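Local coordinates for protein serine racemase (Enterococcus faecalis, PDB 4ECL) that belongs to the alanine racemase family and joins a TIM-barrel domain to a C-terminal domain built mainly of beta strands, at residues E32-V37 with Y217-V222; F288-S293 with V309-M314; V299-R304 with V319-I324; K121-I126 with K153-F158. All coordinates share one frame; numbering follows the deposited sequence.

The four contacts fall into two groups, one in each domain of the chain. Interactions 1 and 4 belong to the parallel sheet of the TIM barrel. Their centres lie about 16 Å apart, and they meet inside the barrel, where R219 packs on F158 and Y217 on H123. In sequence, 121-126 and 153-158 both come between 32-37 and 217-222. Interactions 2 and 3 follow later, in the C-terminal domain. Their segments alternate along the chain, their centres are about 17 Å apart, and V309 packs against V319 and D320. Interactions 3 and 4 are about 52 Å apart, centre to centre. Interaction 2 is the contact that also meets the second subunit, which places its loops at the dimer interface.

Interaction 1: E32-V37 with Y217-V222; sequences ELMAVV and YIRVGV. With SO4 (sulfate ion), chain G.
I218 O accepts the backbone N-H of M34, N to O 2.8 Å, in a nearly straight bond (163° at the hydrogen). Three similar bonds, I218 N to E32 O, V220 N to M34 O and V36 N to V220 O, complete a parallel ladder between strands 32-36 and 217-220. The ladder joins the first and last strands of the TIM barrel and so closes it.

Along each strand side chains alternate between two faces, and paired residues share a face. L33 and V220 lie on the outer face, where A35 leans on helix 46-55 and I218 on helix 204-209. L33 CD2 presses tightly on V220 CG2, at 3.5 Å. On the inner face selenomethionine M34 runs out straight to SE and then bends (chi3 -82°), which carries CE over the middle of the Y217 ring, 3.8 Å from its centroid. This is a CH-pi contact, part of a Met-aromatic pair. M34 SE meanwhile lies beside R219 CG at 3.9 Å. E32 runs alongside the tyrosine, its carboxylate turned 42° from the ring plane and OE1 3.6 Å from Y217 CE1. The polar ends are held by neighbours: E32 OE2 by S59, Y217 OH by E80, and the R219 guanidinium by H200 and T159 O.

Beyond the strands, at the C-terminal mouth of the barrel, a sulfate ion also bound by S204 and Y42 probably marks the anion site where alanine racemases hold the phosphate of their pyridoxal cofactor. G221 N donates to its O2 at 2.9 Å, and V222 N donates to its O3 at 3.0 Å.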
loop_
_atom_site.group_PDB
_atom_site.type_symbol
_atom_site.label_atom_id
_atom_site.label_comp_id
_atom_site.label_asym_id
_atom_site.label_seq_id
_atom_site.Cartn_x
_atom_site.Cartn_y
_atom_site.Cartn_z
ATOM N N GLU A 32 9.852 -20.775 22.458
ATOM C CA GLU A 32 10.497 -20.433 21.198
ATOM C C GLU A 32 9.926 -19.158 20.566
ATOM O O GLU A 32 8.721 -18.893 20.616
ATOM C CB GLU A 32 10.391 -21.610 20.227
ATOM C CG GLU A 32 11.421 -21.590 19.128
ATOM C CD GLU A 32 11.220 -22.708 18.126
ATOM O OE1 GLU A 32 10.626 -23.746 18.501
ATOM O OE2 GLU A 32 11.649 -22.540 16.960
ATOM N N LEU A 33 10.810 -18.361 19.982
ATOM C CA LEU A 33 10.393 -17.160 19.280
ATOM C C LEU A 33 9.761 -17.544 17.941
ATOM O O LEU A 33 10.396 -18.198 17.109
ATOM C CB LEU A 33 11.601 -16.220 19.090
ATOM C CG LEU A 33 11.308 -14.799 18.616
ATOM C CD1 LEU A 33 12.424 -13.834 19.049
ATOM C CD2 LEU A 33 11.122 -14.755 17.094
HETATM N N MSE A 34 8.496 -17.166 17.745
HETATM C CA MSE A 34 7.863 -17.347 16.434
HETATM C C MSE A 34 7.777 -16.001 15.728
HETATM O O MSE A 34 6.962 -15.138 16.085
HETATM C CB MSE A 34 6.468 -17.979 16.539
HETATM C CG MSE A 34 5.866 -18.275 15.171
HETATM SE SE MSE A 34 4.106 -19.104 15.220
HETATM C CE MSE A 34 4.631 -20.964 15.521
ATOM N N ALA A 35 8.634 -15.817 14.731
ATOM C CA ALA A 35 8.748 -14.527 14.098
ATOM C C ALA A 35 7.590 -14.367 13.119
ATOM O O ALA A 35 7.417 -15.171 12.201
ATOM C CB ALA A 35 10.087 -14.411 13.391
ATOM N N VAL A 36 6.787 -13.335 13.336
ATOM C CA VAL A 36 5.652 -13.073 12.473
ATOM C C VAL A 36 6.124 -12.244 11.273
ATOM O O VAL A 36 6.460 -11.060 11.425
ATOM C CB VAL A 36 4.579 -12.305 13.244
ATOM C CG1 VAL A 36 3.390 -11.994 12.335
ATOM C CG2 VAL A 36 4.141 -13.115 14.464
ATOM N N VAL A 37 6.173 -12.859 10.090
ATOM C CA VAL A 37 6.759 -12.189 8.923
ATOM C C VAL A 37 5.749 -11.934 7.794
ATOM O O VAL A 37 6.127 -11.736 6.641
ATOM C CB VAL A 37 7.992 -12.961 8.386
ATOM C CG1 VAL A 37 9.142 -12.890 9.398
ATOM C CG2 VAL A 37 7.650 -14.419 8.081
ATOM N N TYR A 217 5.496 -21.113 22.352
ATOM C CA TYR A 217 5.875 -20.070 21.414
ATOM C C TYR A 217 5.358 -18.725 21.872
ATOM O O TYR A 217 4.312 -18.626 22.530
ATOM C CB TYR A 217 5.262 -20.288 20.029
ATOM C CG TYR A 217 5.639 -21.550 19.306
ATOM C CD1 TYR A 217 6.837 -21.652 18.613
ATOM C CD2 TYR A 217 4.763 -22.618 19.262
ATOM C CE1 TYR A 217 7.160 -22.806 17.924
ATOM C CE2 TYR A 217 5.071 -23.762 18.573
ATOM C CZ TYR A 217 6.267 -23.860 17.912
ATOM O OH TYR A 217 6.549 -25.018 17.229
ATOM N N ILE A 218 6.081 -17.687 21.468
ATOM C CA ILE A 218 5.539 -16.346 21.453
ATOM C C ILE A 218 5.669 -15.820 20.026
ATOM O O ILE A 218 6.758 -15.855 19.436
ATOM C CB ILE A 218 6.262 -15.436 22.461
ATOM C CG1 ILE A 218 6.034 -15.985 23.876
ATOM C CG2 ILE A 218 5.757 -14.011 22.349
ATOM C CD1 ILE A 218 6.702 -15.198 24.971
ATOM N N ARG A 219 4.545 -15.372 19.477
ATOM C CA ARG A 219 4.462 -14.851 18.111
ATOM C C ARG A 219 4.808 -13.372 18.141
ATOM O O ARG A 219 3.972 -12.537 18.479
ATOM C CB ARG A 219 3.036 -15.005 17.554
ATOM C CG ARG A 219 2.481 -16.430 17.533
ATOM C CD ARG A 219 1.010 -16.479 17.102
ATOM N NE ARG A 219 0.155 -15.620 17.928
ATOM C CZ ARG A 219 -0.548 -16.031 18.986
ATOM N NH1 ARG A 219 -0.506 -17.298 19.367
ATOM N NH2 ARG A 219 -1.299 -15.173 19.671
ATOM N N VAL A 220 6.032 -13.027 17.777
ATOM C CA VAL A 220 6.427 -11.628 17.879
ATOM C C VAL A 220 6.338 -10.884 16.547
ATOM O O VAL A 220 6.913 -11.295 15.536
ATOM C CB VAL A 220 7.814 -11.472 18.559
ATOM C CG1 VAL A 220 7.754 -12.014 19.977
ATOM C CG2 VAL A 220 8.863 -12.224 17.786
ATOM N N GLY A 221 5.580 -9.793 16.559
ATOM C CA GLY A 221 5.420 -8.952 15.387
ATOM C C GLY A 221 6.138 -7.632 15.582
ATOM O O GLY A 221 7.351 -7.553 15.389
ATOM N N VAL A 222 5.402 -6.595 15.977
ATOM C CA VAL A 222 5.977 -5.253 16.073
ATOM C C VAL A 222 7.231 -5.172 16.948
ATOM O O VAL A 222 8.160 -4.441 16.612
ATOM C CB VAL A 222 4.950 -4.195 16.551
ATOM C CG1 VAL A 222 3.869 -3.994 15.510
ATOM C CG2 VAL A 222 4.343 -4.589 17.918
HETATM S S SO4 G . 2.052 -8.165 17.055
HETATM O O1 SO4 G . 1.210 -9.206 16.455
HETATM O O2 SO4 G . 3.177 -8.797 17.745
HETATM O O3 SO4 G . 2.538 -7.304 15.980
HETATM O O4 SO4 G . 1.258 -7.368 17.983
#

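Interaction 2: F288-S293 with V309-M314; sequences FPRNLS and VGKICM
S293 and K311 bring their CA atoms within 4.8 Å where a short 3-10 turn over R290-L292 meets an irregular loop at 309-314. Both loops belong to the C-terminal domain of the alanine racemase fold and lie at the dimer interface: E359 of the second subunit accepts a bond from R290 N, and R132 of the second subunit donates one to K311 O.

The two loops are pinned together by the hydroxyl of S293. With OG turned beside its own backbone N (chi1 -76°), it accepts the N-H of I312, N to OG 2.6 Å, and donates its own hydrogen bond to R290 O, OG to O 2.7 Å. R290 O also receives S293 N, so one carbonyl both closes the turn and fixes the rotation of the serine.

I312 supplies the apolar wedge. Its chain is extended at chi2 (-179°), which pushes CD1 into the turn, 3.4 Å from P289 O and 3.7 Å from L292 CB. F288 crosses it at about a right angle, with ring atom CD2 3.9 Å from I312 CD1, while L292 CD1 covers one face of the same ring.

At the outer end, R290 is extended from CG to NE, its aliphatic part passing I312 O. The lysine is folded at chi2 and chi3, and its methylene K311 CE meets R290 NH2 at 3.4 Å, although the two positive ends, R290 NH2 and K311 NZ, lie 4.3 Å apart.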
loop_
_atom_site.group_PDB
_atom_site.type_symbol
_atom_site.label_atom_id
_atom_site.label_comp_id
_atom_site.label_asym_id
_atom_site.label_seq_id
_atom_site.Cartn_x
_atom_site.Cartn_y
_atom_site.Cartn_z
ATOM N N PHE A 288 3.727 6.310 1.576
ATOM C CA PHE A 288 3.863 7.427 2.497
ATOM C C PHE A 288 2.521 8.161 2.494
ATOM O O PHE A 288 2.182 8.842 1.533
ATOM C CB PHE A 288 5.033 8.324 2.078
ATOM C CG PHE A 288 5.484 9.283 3.147
ATOM C CD1 PHE A 288 6.108 8.820 4.295
ATOM C CD2 PHE A 288 5.292 10.653 2.996
ATOM C CE1 PHE A 288 6.522 9.698 5.279
ATOM C CE2 PHE A 288 5.704 11.541 3.967
ATOM C CZ PHE A 288 6.320 11.062 5.117
ATOM N N PRO A 289 1.737 8.000 3.569
ATOM C CA PRO A 289 0.319 8.394 3.624
ATOM C C PRO A 289 0.037 9.847 3.228
ATOM O O PRO A 289 0.656 10.768 3.747
ATOM C CB PRO A 289 -0.039 8.196 5.098
ATOM C CG PRO A 289 0.962 7.214 5.612
ATOM C CD PRO A 289 2.220 7.473 4.859
ATOM N N ARG A 290 -0.917 10.038 2.326
ATOM C CA ARG A 290 -1.283 11.370 1.869
ATOM C C ARG A 290 -1.752 12.297 2.999
ATOM O O ARG A 290 -1.602 13.509 2.905
ATOM C CB ARG A 290 -2.351 11.273 0.788
ATOM C CG ARG A 290 -2.632 12.577 0.085
ATOM C CD ARG A 290 -3.629 12.407 -1.053
ATOM N NE ARG A 290 -3.882 13.688 -1.700
ATOM C CZ ARG A 290 -4.847 14.531 -1.340
ATOM N NH1 ARG A 290 -5.667 14.220 -0.340
ATOM N NH2 ARG A 290 -4.995 15.683 -1.987
ATOM N N ASN A 291 -2.295 11.742 4.080
ATOM C CA ASN A 291 -2.764 12.589 5.180
ATOM C C ASN A 291 -1.622 13.210 6.002
ATOM O O ASN A 291 -1.851 13.996 6.920
ATOM C CB ASN A 291 -3.775 11.854 6.072
ATOM C CG ASN A 291 -3.155 10.697 6.837
ATOM O OD1 ASN A 291 -1.935 10.537 6.863
ATOM N ND2 ASN A 291 -3.998 9.887 7.475
ATOM N N LEU A 292 -0.389 12.866 5.658
ATOM C CA LEU A 292 0.769 13.582 6.202
ATOM C C LEU A 292 0.998 14.946 5.510
ATOM O O LEU A 292 1.928 15.681 5.861
ATOM C CB LEU A 292 2.023 12.713 6.094
ATOM C CG LEU A 292 1.964 11.431 6.921
ATOM C CD1 LEU A 292 3.203 10.561 6.719
ATOM C CD2 LEU A 292 1.778 11.792 8.393
ATOM N N SER A 293 0.145 15.269 4.535
ATOM C CA SER A 293 0.245 16.506 3.763
ATOM C C SER A 293 0.255 17.769 4.626
ATOM O O SER A 293 -0.207 17.755 5.767
ATOM C CB SER A 293 -0.912 16.605 2.755
ATOM O OG SER A 293 -0.729 15.762 1.625
ATOM N N VAL A 309 5.606 20.522 2.505
ATOM C CA VAL A 309 4.821 21.658 2.034
ATOM C C VAL A 309 3.852 21.231 0.928
ATOM O O VAL A 309 4.218 20.481 0.017
ATOM C CB VAL A 309 5.726 22.823 1.575
ATOM C CG1 VAL A 309 6.605 23.283 2.726
ATOM C CG2 VAL A 309 6.594 22.401 0.414
ATOM N N GLY A 310 2.605 21.680 1.042
ATOM C CA GLY A 310 1.574 21.348 0.076
ATOM C C GLY A 310 1.092 19.917 0.228
ATOM O O GLY A 310 1.468 19.219 1.174
ATOM N N LYS A 311 0.266 19.474 -0.713
ATOM C CA LYS A 311 -0.271 18.117 -0.678
ATOM C C LYS A 311 0.782 17.116 -1.136
ATOM O O LYS A 311 1.666 17.447 -1.944
ATOM C CB LYS A 311 -1.507 18.008 -1.567
ATOM C CG LYS A 311 -2.505 19.139 -1.381
ATOM C CD LYS A 311 -3.062 19.153 0.041
ATOM C CE LYS A 311 -3.988 17.964 0.304
ATOM N NZ LYS A 311 -4.634 18.016 1.656
ATOM N N ILE A 312 0.694 15.901 -0.605
ATOM C CA ILE A 312 1.548 14.806 -1.037
ATOM C C ILE A 312 0.968 14.192 -2.299
ATOM O O ILE A 312 -0.216 13.902 -2.359
ATOM C CB ILE A 312 1.674 13.733 0.054
ATOM C CG1 ILE A 312 2.329 14.335 1.302
ATOM C CG2 ILE A 312 2.474 12.545 -0.463
ATOM C CD1 ILE A 312 2.518 13.355 2.448
ATOM N N CYS A 313 1.788 14.015 -3.324
ATOM C CA CYS A 313 1.278 13.465 -4.569
ATOM C C CYS A 313 1.488 11.969 -4.624
ATOM O O CYS A 313 1.968 11.361 -3.678
ATOM C CB CYS A 313 1.928 14.145 -5.783
ATOM S SG CYS A 313 1.632 15.916 -5.801
HETATM N N MSE A 314 1.104 11.378 -5.743
HETATM C CA MSE A 314 1.167 9.937 -5.897
HETATM C C MSE A 314 2.603 9.439 -5.927
HETATM O O MSE A 314 2.905 8.382 -5.368
HETATM C CB MSE A 314 0.409 9.518 -7.154
HETATM C CG MSE A 314 0.534 8.062 -7.509
HETATM SE SE MSE A 314 -0.909 7.607 -8.705
HETATM C CE MSE A 314 -0.118 6.203 -9.632
#

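Interaction 3: V299-R304 with V319-I324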
loop_
_atom_site.group_PDB
_atom_site.type_symbol
_atom_site.label_atom_id
_atom_site.label_comp_id
_atom_site.label_asym_id
_atom_site.label_seq_id
_atom_site.Cartn_x
_atom_site.Cartn_y
_atom_site.Cartn_z
ATOM N N VAL A 299 10.622 16.005 7.231
ATOM C CA VAL A 299 11.641 14.999 6.999
ATOM C C VAL A 299 12.958 15.495 7.571
ATOM O O VAL A 299 13.073 16.658 7.961
ATOM C CB VAL A 299 11.785 14.675 5.512
ATOM C CG1 VAL A 299 10.450 14.174 4.948
ATOM C CG2 VAL A 299 12.256 15.901 4.740
ATOM N N LEU A 300 13.949 14.615 7.641
ATOM C CA LEU A 300 15.266 15.031 8.099
ATOM C C LEU A 300 16.222 15.151 6.915
ATOM O O LEU A 300 16.411 14.206 6.141
ATOM C CB LEU A 300 15.822 14.078 9.160
ATOM C CG LEU A 300 14.979 13.910 10.435
ATOM C CD1 LEU A 300 15.640 12.933 11.416
ATOM C CD2 LEU A 300 14.701 15.247 11.117
ATOM N N ILE A 301 16.799 16.333 6.771
ATOM C CA ILE A 301 17.820 16.568 5.761
ATOM C C ILE A 301 18.979 17.299 6.426
ATOM O O ILE A 301 18.774 18.313 7.098
ATOM C CB ILE A 301 17.301 17.389 4.568
ATOM C CG1 ILE A 301 16.227 16.606 3.806
ATOM C CG2 ILE A 301 18.455 17.724 3.633
ATOM C CD1 ILE A 301 15.518 17.407 2.719
ATOM N N GLY A 302 20.186 16.767 6.246
ATOM C CA GLY A 302 21.368 17.320 6.887
ATOM C C GLY A 302 21.184 17.464 8.388
ATOM O O GLY A 302 21.661 18.426 8.996
ATOM N N GLY A 303 20.464 16.517 8.980
ATOM C CA GLY A 303 20.215 16.528 10.405
ATOM C C GLY A 303 19.198 17.553 10.870
ATOM O O GLY A 303 19.047 17.784 12.065
ATOM N N ARG A 304 18.491 18.172 9.938
ATOM C CA ARG A 304 17.538 19.216 10.299
ATOM C C ARG A 304 16.125 18.880 9.817
ATOM O O ARG A 304 15.938 18.083 8.888
ATOM C CB ARG A 304 17.988 20.557 9.717
ATOM C CG ARG A 304 19.481 20.836 9.866
ATOM C CD ARG A 304 19.854 21.118 11.309
ATOM N NE ARG A 304 19.182 22.308 11.828
ATOM C CZ ARG A 304 19.366 22.796 13.054
ATOM N NH1 ARG A 304 20.207 22.198 13.891
ATOM N NH2 ARG A 304 18.714 23.886 13.445
ATOM N N VAL A 319 9.407 19.536 0.347
ATOM C CA VAL A 319 9.738 19.956 1.706
ATOM C C VAL A 319 10.458 21.290 1.729
ATOM O O VAL A 319 11.060 21.717 0.736
ATOM C CB VAL A 319 10.569 18.911 2.461
ATOM C CG1 VAL A 319 9.757 17.622 2.664
ATOM C CG2 VAL A 319 11.853 18.633 1.725
ATOM N N ASP A 320 10.391 21.949 2.879
ATOM C CA ASP A 320 10.925 23.294 3.040
ATOM C C ASP A 320 12.362 23.224 3.538
ATOM O O ASP A 320 12.609 22.769 4.647
ATOM C CB ASP A 320 10.063 24.024 4.063
ATOM C CG ASP A 320 10.275 25.512 4.055
ATOM O OD1 ASP A 320 11.305 25.976 3.519
ATOM O OD2 ASP A 320 9.400 26.218 4.597
ATOM N N VAL A 321 13.314 23.665 2.725
ATOM C CA VAL A 321 14.720 23.644 3.142
ATOM C C VAL A 321 15.314 25.044 3.251
ATOM O O VAL A 321 16.535 25.216 3.195
ATOM C CB VAL A 321 15.586 22.744 2.228
ATOM C CG1 VAL A 321 15.170 21.280 2.390
ATOM C CG2 VAL A 321 15.470 23.173 0.778
ATOM N N THR A 322 14.438 26.031 3.430
ATOM C CA THR A 322 14.840 27.429 3.549
ATOM C C THR A 322 15.948 27.638 4.592
ATOM O O THR A 322 16.835 28.473 4.407
ATOM C CB THR A 322 13.632 28.337 3.880
ATOM O OG1 THR A 322 12.568 28.084 2.955
ATOM C CG2 THR A 322 14.023 29.816 3.797
ATOM N N ASP A 323 15.908 26.865 5.672
ATOM C CA ASP A 323 16.885 27.021 6.746
ATOM C C ASP A 323 17.901 25.878 6.807
ATOM O O ASP A 323 18.465 25.602 7.866
ATOM C CB ASP A 323 16.181 27.146 8.102
ATOM C CG ASP A 323 15.108 28.219 8.110
ATOM O OD1 ASP A 323 15.175 29.142 7.278
ATOM O OD2 ASP A 323 14.188 28.137 8.952
ATOM N N ILE A 324 18.128 25.207 5.680
ATOM C CA ILE A 324 19.111 24.124 5.634
ATOM C C ILE A 324 20.023 24.301 4.425
ATOM O O ILE A 324 19.694 23.862 3.326
ATOM C CB ILE A 324 18.445 22.727 5.537
ATOM C CG1 ILE A 324 17.248 22.608 6.492
ATOM C CG2 ILE A 324 19.476 21.632 5.802
ATOM C CD1 ILE A 324 16.453 21.316 6.336
#
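V299 and V319 cross at about a right angle, CG2 of the first meeting CG1 of the second at 3.7 Å. I301 continues the apolar seam. Its CG1 stands beside the backbone N (chi1 -65°) and the chain is extended beyond, so the terminal methyl CD1 reaches the methyls of two valines of the facing segment: 4.0 Å from V319 CG2 and 3.9 Å from V321 CG1.

These strands do not pair with each other. Strand 304-309 runs antiparallel to both 298-301 and 317-320 in the mixed sheet of the C-terminal domain, and its A306 is touched by V299 and V319 alike, so the contact spans the strand between them. The hairpin 298-309 reverses through a type I' turn, I301 to R304, in which G302 and G303 have positive phi.

Beside that turn, I324 swings its CG1 to chi1 -43°. CD1 then rests on R304 CB at 3.8 Å, and the other branch, CG2, touches I301 O at 3.6 Å. R304 has its CG beside the backbone N (chi1 -43°), within touch of I324 CG2; beyond CG the chain folds at chi2 and chi3. On the facing segment, D320 OD1 takes T322 N on its anti side, somewhat out of the carboxylate plane, an Asx turn at 3.1 Å, and the T322 hydroxyl on its syn lone pair.

Interaction 4: K121-I126 with K153-F158; sequences KAHIKI and KVAGIF
F158 uses both backbone polar atoms on strand 121-126. Its O takes the N-H of I126, N to O 2.7 Å, and its N gives to I124 O at 2.9 Å. Further back along the ladder, I124 N is met by G156 O and A122 N by K153 O, while A122 O accepts A155 N at 2.7 Å, almost straight (171°). Five backbone bonds therefore bind the two parallel strands. A155 is an extra residue in the register, a beta bulge: A122 faces V154 and I124 faces I157, with one residue between on one strand and two on the other.

Within the bulge, across from H123, G156 has no side chain, and the imidazole lies flat over its CA. G156 CA stands 3.7 Å from the ring centroid and only 10° off the normal, a CH-pi contact. H123 ND1 is satisfied by H200 NE2, beyond the two segments.

F158 CG stands between its own N and carbonyl carbon (chi1 75°), which directs the ring back across the neighbouring strand. There K125 CB covers one face, offset toward the rim, and the extended lysine chain continues with CD 3.6 Å from F158 CE2. The H200 ring also stacks on F158.

The other face is apolar. I124 CG2 lies 3.6 Å from I157 CB, and I126 CG1 3.7 Å from I157 CD1, beneath helices 140-146 and 169-191. Adjacent parallel strands joined through helix 140-146, with aromatic and polar groups turned inward and aliphatic ones toward the helices, form a beta-alpha-beta unit of a TIM barrel.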
loop_
_atom_site.group_PDB
_atom_site.type_symbol
_atom_site.label_atom_id
_atom_site.label_comp_id
_atom_site.label_asym_id
_atom_site.label_seq_id
_atom_site.Cartn_x
_atom_site.Cartn_y
_atom_site.Cartn_z
ATOM N N LYS A 121 0.443 -30.928 8.637
ATOM C CA LYS A 121 0.655 -30.514 10.020
ATOM C C LYS A 121 -0.227 -29.309 10.346
ATOM O O LYS A 121 -0.435 -28.445 9.501
ATOM C CB LYS A 121 2.120 -30.165 10.270
ATOM C CG LYS A 121 3.004 -31.329 10.667
ATOM C CD LYS A 121 4.199 -30.828 11.481
ATOM C CE LYS A 121 5.137 -31.964 11.869
ATOM N NZ LYS A 121 5.793 -32.573 10.674
ATOM N N ALA A 122 -0.729 -29.225 11.573
ATOM C CA ALA A 122 -1.660 -28.151 11.886
ATOM C C ALA A 122 -1.556 -27.632 13.302
ATOM O O ALA A 122 -1.047 -28.314 14.188
ATOM C CB ALA A 122 -3.095 -28.625 11.620
ATOM N N HIS A 123 -2.046 -26.416 13.511
ATOM C CA HIS A 123 -2.285 -25.911 14.860
ATOM C C HIS A 123 -3.752 -25.548 14.916
ATOM O O HIS A 123 -4.259 -24.862 14.018
ATOM C CB HIS A 123 -1.469 -24.656 15.172
ATOM C CG HIS A 123 -0.016 -24.910 15.391
ATOM N ND1 HIS A 123 0.785 -24.050 16.115
ATOM C CD2 HIS A 123 0.791 -25.917 14.979
ATOM C CE1 HIS A 123 2.020 -24.518 16.140
ATOM N NE2 HIS A 123 2.051 -25.649 15.458
ATOM N N ILE A 124 -4.447 -26.007 15.956
ATOM C CA ILE A 124 -5.856 -25.654 16.082
ATOM C C ILE A 124 -5.978 -24.307 16.783
ATOM O O ILE A 124 -5.276 -24.035 17.755
ATOM C CB ILE A 124 -6.687 -26.752 16.801
ATOM C CG1 ILE A 124 -8.135 -26.298 16.975
ATOM C CG2 ILE A 124 -6.071 -27.096 18.148
ATOM C CD1 ILE A 124 -9.109 -27.458 17.359
ATOM N N LYS A 125 -6.851 -23.453 16.266
ATOM C CA LYS A 125 -7.049 -22.148 16.861
ATOM C C LYS A 125 -8.285 -22.164 17.728
ATOM O O LYS A 125 -9.315 -22.726 17.351
ATOM C CB LYS A 125 -7.165 -21.052 15.780
ATOM C CG LYS A 125 -7.271 -19.647 16.373
ATOM C CD LYS A 125 -6.891 -18.543 15.399
ATOM C CE LYS A 125 -6.766 -17.205 16.139
ATOM N NZ LYS A 125 -6.231 -16.100 15.287
ATOM N N ILE A 126 -8.199 -21.550 18.894
ATOM C CA ILE A 126 -9.364 -21.489 19.764
ATOM C C ILE A 126 -9.817 -20.049 19.870
ATOM O O ILE A 126 -9.024 -19.173 20.183
ATOM C CB ILE A 126 -9.040 -21.983 21.192
ATOM C CG1 ILE A 126 -8.319 -23.336 21.164
ATOM C CG2 ILE A 126 -10.317 -22.081 22.021
ATOM C CD1 ILE A 126 -9.217 -24.495 20.750
ATOM N N LYS A 153 -2.259 -33.752 11.514
ATOM C CA LYS A 153 -1.499 -33.931 12.747
ATOM C C LYS A 153 -1.466 -32.629 13.543
ATOM O O LYS A 153 -0.783 -31.677 13.165
ATOM C CB LYS A 153 -0.078 -34.402 12.449
ATOM C CG LYS A 153 0.719 -34.749 13.703
ATOM C CD LYS A 153 0.166 -36.010 14.369
ATOM C CE LYS A 153 0.415 -36.017 15.873
ATOM N NZ LYS A 153 -0.350 -34.943 16.575
ATOM N N VAL A 154 -2.196 -32.579 14.650
ATOM C CA VAL A 154 -2.274 -31.335 15.406
ATOM C C VAL A 154 -1.025 -31.180 16.277
ATOM O O VAL A 154 -0.801 -31.948 17.214
ATOM C CB VAL A 154 -3.567 -31.252 16.228
ATOM C CG1 VAL A 154 -3.691 -29.910 16.903
ATOM C CG2 VAL A 154 -4.750 -31.475 15.323
ATOM N N ALA A 155 -0.204 -30.191 15.935
ATOM C CA ALA A 155 1.096 -29.998 16.573
ATOM C C ALA A 155 1.074 -28.806 17.527
ATOM O O ALA A 155 2.043 -28.537 18.236
ATOM C CB ALA A 155 2.189 -29.820 15.507
ATOM N N GLY A 156 -0.041 -28.088 17.538
ATOM C CA GLY A 156 -0.198 -26.981 18.450
ATOM C C GLY A 156 -1.625 -26.519 18.603
ATOM O O GLY A 156 -2.523 -26.919 17.858
ATOM N N ILE A 157 -1.840 -25.668 19.591
ATOM C CA ILE A 157 -3.156 -25.121 19.853
ATOM C C ILE A 157 -2.928 -23.705 20.359
ATOM O O ILE A 157 -2.022 -23.468 21.152
ATOM C CB ILE A 157 -3.936 -25.988 20.874
ATOM C CG1 ILE A 157 -5.173 -25.258 21.379
ATOM C CG2 ILE A 157 -3.062 -26.384 22.032
ATOM C CD1 ILE A 157 -6.164 -26.188 22.039
ATOM N N PHE A 158 -3.718 -22.755 19.879
ATOM C CA PHE A 158 -3.433 -21.369 20.195
ATOM C C PHE A 158 -4.647 -20.469 20.193
ATOM O O PHE A 158 -5.713 -20.863 19.720
ATOM C CB PHE A 158 -2.336 -20.820 19.266
ATOM C CG PHE A 158 -2.779 -20.521 17.843
ATOM C CD1 PHE A 158 -2.883 -21.533 16.896
ATOM C CD2 PHE A 158 -3.006 -19.214 17.441
ATOM C CE1 PHE A 158 -3.251 -21.252 15.592
ATOM C CE2 PHE A 158 -3.372 -18.917 16.132
ATOM C CZ PHE A 158 -3.492 -19.930 15.205
#